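PDB 7AS6: synaptotagmin-1 from Arabidopsis thaliana, which helps maintain plasma membrane integrity during freezing and osmotic stress, probably binding calcium and phospholipid through the C2A domain described here. Local coordinates for residues 15-20 and 56-61; 71-76 and 94-99. All blocks are in the same frame, centred on the assembly; numbering follows the deposited sequence.

Contact 1 (15-20 and 56-61); sequences VRAVGL and PEWNEE. With EDO (1,2-ethanediol), chain H; EDO (1,2-ethanediol), chain G.
Val15 O takes two backbone N-H groups at once, Trp58 N at 2.8 Å and Asn59 N at 3.0 Å from the same oxygen. Both donors are tilted out of its carbonyl plane on the same side, Trp58 N closer to the C=O direction (C=O...N angle 152°) and Asn59 N more lateral (121°). The antiparallel ladder is irregular at this point: Asn59 and Glu60 together stand opposite Val14, a G1 beta bulge, while Val15 and Arg16 form a classic bulge against Glu133 on the other neighbouring strand. Arg16 and Glu57 are a non-hydrogen-bonded pair, and Ala17 N donates to Pro56 O. Strands 8-18 and 57-66 lie side by side in one four-stranded sheet of the C2 beta-sandwich, with 57-66 outermost. On the face bearing Arg16 and Glu57, the two side chains run alongside each other, and Arg16 NH1 meets Glu57 OE2 at 2.6 Å in a salt bridge, their flat groups turned 52° apart. Val15 CG1, placed anti to the backbone N, lies over the guanidinium centre, 3.4 Å above its plane; NE of Arg16 has a second acid partner, Glu133. Trp58 turns to the buried side, where its CZ3 packs 3.8 Å from Ala17 CB, Pro56 CB lies over one face of the indole toward the rim, and NE1 bonds to Thr48 O.

Contact 2 (71-76 and 94-99); sequences TQVLEF and VLALKE
The Phe76 ring meets Leu95 with its edge: Leu95 CB lies in the ring plane, 4.0 Å from Phe76 CE2. Around this ring gather Ile35 of the same sheet and Leu110, Leu132 and Val134 of the facing one, which places the pair in the core of the C2 beta-sandwich. The backbones belong to the antiparallel hairpin of strands 73-80 and 88-96. Leu74 and Leu95 form a hydrogen-bonded pair, with 2.8 Å both for Leu74 N to Leu95 O and for Leu95 N to Leu74 O. The two bonds differ in geometry: Leu74 N stands 40° out of the carbonyl plane of Leu95, whereas Leu95 N is tilted by only 15° from that of Leu74. Non-hydrogen-bonded pairs flank them, Val73 with Ala96 and Glu75 with Val94, their side chains on the other face of the sheet from Leu74 and Leu95. There Val73 divides its branches: CG1 lies against Ala96, and CG2, set between the backbone N and the carbonyl carbon, meets Val94 CG2 at 3.5 Å, closer than two methyl groups normally sit, the two side chains crossing at a slant. Where strand 88-96 gives way to the 3-10 turn 97-99, Leu97 swings back toward the hairpin partner. Its CD2 meets Leu74 CD1 at 3.7 Å, the side chains crossing at about a right angle, and both leucines also touch Leu37. The amide of the same residue supplies the straightest bond of the contact, Leu97 N to Gln72 O at 2.9 Å, with an N-H...O angle of 170° and the donor in the carbonyl plane.

How the contacts relate
Contacts 1 and 2 sample the two different sheets of the sandwich, on opposite sides of the chain's centre: their own centres are 19 Å apart, and their nearest atoms stay about 8 Å from each other. In sequence they come in series, strand 57-66 of contact 1 being followed directly by strand 73-80 of contact 2. Strand 131-140 touches both, since Leu132 packs on Trp58 and on Phe76. Contact 1 is the one near the metal-binding loops: the side chain of Leu20 is about 8 Å from that of Asp80, a cadmium ligand in this crystal and a probable calcium ligand. Contact 2 lies away from that site.

Contact 1 (15-20 and 56-61)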
# COMPACT_ATOMS: atom_id res chain seq x y z
N VAL A 15 -0.35 -6.47 4.17
CA VAL A 15 -0.78 -7.74 4.74
C VAL A 15 -1.58 -8.52 3.72
O VAL A 15 -1.13 -9.58 3.26
CB VAL A 15 -1.60 -7.52 6.02
CG1 VAL A 15 -2.05 -8.86 6.59
CG2 VAL A 15 -0.77 -6.75 7.05
N ARG A 16 -2.76 -8.01 3.36
CA ARG A 16 -3.63 -8.71 2.43
C ARG A 16 -4.62 -7.72 1.82
O ARG A 16 -4.78 -6.59 2.30
CB ARG A 16 -4.37 -9.86 3.13
CG ARG A 16 -5.38 -9.40 4.18
CD ARG A 16 -5.89 -10.58 5.03
NE ARG A 16 -5.75 -10.28 6.46
CZ ARG A 16 -4.86 -10.85 7.27
NH1 ARG A 16 -4.04 -11.79 6.82
NH2 ARG A 16 -4.80 -10.49 8.55
N ALA A 17 -5.26 -8.15 0.74
CA ALA A 17 -6.46 -7.52 0.22
C ALA A 17 -7.59 -8.53 0.30
O ALA A 17 -7.37 -9.74 0.23
CB ALA A 17 -6.29 -7.04 -1.22
N VAL A 18 -8.80 -8.02 0.49
CA VAL A 18 -9.98 -8.84 0.67
C VAL A 18 -11.08 -8.30 -0.22
O VAL A 18 -11.32 -7.09 -0.25
CB VAL A 18 -10.44 -8.87 2.15
CG1 VAL A 18 -11.75 -9.62 2.29
CG2 VAL A 18 -9.38 -9.50 3.00
N GLY A 19 -11.73 -9.19 -0.95
CA GLY A 19 -12.90 -8.79 -1.71
C GLY A 19 -12.62 -8.00 -2.96
O GLY A 19 -13.46 -7.17 -3.35
N LEU A 20 -11.47 -8.21 -3.60
CA LEU A 20 -11.17 -7.52 -4.84
C LEU A 20 -12.18 -7.87 -5.92
O LEU A 20 -12.73 -8.98 -5.94
CB LEU A 20 -9.75 -7.87 -5.31
CG LEU A 20 -8.61 -7.46 -4.39
CD1 LEU A 20 -7.29 -7.78 -5.06
CD2 LEU A 20 -8.71 -5.97 -4.07
N PRO A 56 -5.71 -11.79 -2.07
CA PRO A 56 -4.27 -12.03 -1.94
C PRO A 56 -3.79 -11.82 -0.52
O PRO A 56 -4.26 -10.93 0.20
CB PRO A 56 -3.66 -10.99 -2.88
CG PRO A 56 -4.67 -9.90 -2.87
CD PRO A 56 -5.99 -10.56 -2.82
N GLU A 57 -2.83 -12.65 -0.13
CA GLU A 57 -2.10 -12.53 1.13
C GLU A 57 -0.63 -12.32 0.80
O GLU A 57 0.01 -13.22 0.25
CB GLU A 57 -2.30 -13.79 1.95
CG GLU A 57 -1.70 -13.70 3.31
CD GLU A 57 -2.76 -13.64 4.37
OE1 GLU A 57 -3.94 -13.91 4.04
OE2 GLU A 57 -2.41 -13.32 5.52
N TRP A 58 -0.09 -11.14 1.13
CA TRP A 58 1.30 -10.79 0.84
C TRP A 58 2.19 -10.87 2.08
O TRP A 58 3.19 -11.59 2.08
CB TRP A 58 1.41 -9.37 0.28
CG TRP A 58 0.90 -9.17 -1.09
CD1 TRP A 58 1.56 -9.46 -2.25
CD2 TRP A 58 -0.34 -8.59 -1.47
NE1 TRP A 58 0.80 -9.11 -3.32
CE2 TRP A 58 -0.38 -8.58 -2.87
CE3 TRP A 58 -1.43 -8.08 -0.76
CZ2 TRP A 58 -1.47 -8.09 -3.58
CZ3 TRP A 58 -2.51 -7.60 -1.46
CH2 TRP A 58 -2.51 -7.58 -2.87
N ASN A 59 1.87 -10.09 3.11
CA ASN A 59 2.72 -9.94 4.29
C ASN A 59 4.12 -9.49 3.90
O ASN A 59 5.13 -10.01 4.37
CB ASN A 59 2.77 -11.21 5.10
CG ASN A 59 1.50 -11.45 5.82
OD1 ASN A 59 0.95 -10.53 6.42
ND2 ASN A 59 0.97 -12.65 5.71
N GLU A 60 4.17 -8.51 3.02
CA GLU A 60 5.42 -8.05 2.46
C GLU A 60 5.76 -6.70 3.08
O GLU A 60 4.87 -5.87 3.31
CB GLU A 60 5.31 -7.98 0.93
CG GLU A 60 5.59 -9.35 0.30
CD GLU A 60 5.32 -9.41 -1.22
OE1 GLU A 60 5.58 -8.40 -1.92
OE2 GLU A 60 4.87 -10.48 -1.71
N GLU A 61 7.03 -6.51 3.37
CA GLU A 61 7.44 -5.40 4.22
C GLU A 61 8.31 -4.44 3.44
O GLU A 61 9.19 -4.86 2.68
CB GLU A 61 8.21 -5.92 5.45
CG GLU A 61 7.35 -6.08 6.69
CD GLU A 61 8.00 -5.48 7.93
OE1 GLU A 61 9.25 -5.58 8.04
OE2 GLU A 61 7.28 -4.90 8.78
C1 EDO H . 9.84 -6.38 -0.78
O1 EDO H . 10.41 -6.46 0.54
C2 EDO H . 8.47 -7.04 -0.76
O2 EDO H . 7.99 -7.22 -2.11
C1 EDO G . -0.28 -16.59 -2.30
O1 EDO G . 0.63 -16.06 -1.30
C2 EDO G . -1.68 -16.79 -1.71
O2 EDO G . -2.20 -15.52 -1.28

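Contact 2 (71-76 and 94-99)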
# COMPACT_ATOMS: atom_id res chain seq x y z
N THR A 71 3.12 15.84 7.88
CA THR A 71 2.65 16.20 6.54
C THR A 71 2.51 15.01 5.60
O THR A 71 1.63 15.02 4.73
CB THR A 71 3.60 17.22 5.90
OG1 THR A 71 3.78 18.32 6.79
CG2 THR A 71 3.04 17.73 4.57
N GLN A 72 3.37 14.01 5.75
CA GLN A 72 3.55 12.99 4.72
C GLN A 72 2.49 11.91 4.79
O GLN A 72 2.08 11.49 5.88
CB GLN A 72 4.94 12.37 4.84
CG GLN A 72 6.01 13.17 4.17
CD GLN A 72 7.37 12.54 4.33
OE1 GLN A 72 7.79 12.23 5.44
NE2 GLN A 72 8.06 12.32 3.22
N VAL A 73 2.04 11.46 3.62
CA VAL A 73 1.02 10.42 3.52
C VAL A 73 1.52 9.34 2.57
O VAL A 73 2.25 9.61 1.62
CB VAL A 73 -0.34 10.98 3.06
CG1 VAL A 73 -0.68 12.27 3.81
CG2 VAL A 73 -0.34 11.24 1.60
N LEU A 74 1.15 8.10 2.87
CA LEU A 74 1.40 6.98 1.98
C LEU A 74 0.24 6.83 1.02
O LEU A 74 -0.92 7.06 1.38
CB LEU A 74 1.58 5.68 2.77
CG LEU A 74 2.87 5.61 3.58
CD1 LEU A 74 2.70 4.58 4.68
CD2 LEU A 74 4.04 5.25 2.68
N GLU A 75 0.53 6.45 -0.22
CA GLU A 75 -0.50 6.11 -1.18
C GLU A 75 -0.31 4.66 -1.59
O GLU A 75 0.77 4.28 -2.04
CB GLU A 75 -0.42 7.03 -2.39
CG GLU A 75 -1.64 6.99 -3.27
CD GLU A 75 -1.37 7.60 -4.63
OE1 GLU A 75 -0.56 7.02 -5.38
OE2 GLU A 75 -1.96 8.67 -4.93
N PHE A 76 -1.34 3.85 -1.39
CA PHE A 76 -1.36 2.47 -1.83
C PHE A 76 -2.24 2.34 -3.06
O PHE A 76 -3.36 2.86 -3.10
CB PHE A 76 -1.87 1.54 -0.74
CG PHE A 76 -1.11 1.64 0.55
CD1 PHE A 76 -0.08 0.75 0.83
CD2 PHE A 76 -1.41 2.63 1.46
CE1 PHE A 76 0.64 0.85 2.03
CE2 PHE A 76 -0.70 2.75 2.67
CZ PHE A 76 0.33 1.84 2.95
N VAL A 94 -5.21 6.27 0.68
CA VAL A 94 -4.13 7.05 1.24
C VAL A 94 -4.09 6.80 2.74
O VAL A 94 -5.06 6.31 3.33
CB VAL A 94 -4.31 8.54 0.89
CG1 VAL A 94 -5.10 9.25 1.96
CG2 VAL A 94 -2.99 9.21 0.63
N LEU A 95 -2.95 7.08 3.36
CA LEU A 95 -2.80 6.84 4.80
C LEU A 95 -1.74 7.79 5.33
O LEU A 95 -0.55 7.63 5.03
CB LEU A 95 -2.43 5.40 5.10
CG LEU A 95 -2.12 5.11 6.57
CD1 LEU A 95 -3.28 5.53 7.44
CD2 LEU A 95 -1.79 3.64 6.80
N ALA A 96 -2.17 8.77 6.13
CA ALA A 96 -1.27 9.78 6.64
C ALA A 96 -0.36 9.19 7.70
O ALA A 96 -0.78 8.35 8.50
CB ALA A 96 -2.05 10.96 7.23
N LEU A 97 0.90 9.62 7.71
CA LEU A 97 1.81 9.15 8.73
C LEU A 97 1.49 9.73 10.10
O LEU A 97 1.92 9.17 11.11
CB LEU A 97 3.25 9.47 8.34
CG LEU A 97 3.77 8.79 7.07
CD1 LEU A 97 5.29 8.91 6.98
CD2 LEU A 97 3.33 7.34 7.02
N LYS A 98 0.70 10.81 10.18
CA LYS A 98 0.33 11.33 11.50
C LYS A 98 -0.56 10.37 12.27
O LYS A 98 -0.89 10.65 13.43
CB LYS A 98 -0.36 12.70 11.37
CG LYS A 98 -1.79 12.67 10.81
CD LYS A 98 -2.29 14.09 10.52
CE LYS A 98 -3.64 14.09 9.82
NZ LYS A 98 -3.83 15.31 8.97
N GLU A 99 -0.93 9.24 11.68
CA GLU A 99 -1.60 8.16 12.37
C GLU A 99 -0.63 7.12 12.93
O GLU A 99 -1.07 6.23 13.66
CB GLU A 99 -2.60 7.47 11.43
CG GLU A 99 -3.85 8.28 11.11
CD GLU A 99 -4.71 8.52 12.34
OE1 GLU A 99 -5.09 9.69 12.58
OE2 GLU A 99 -5.01 7.55 13.07
O HOH W 1 0.70 13.28 7.73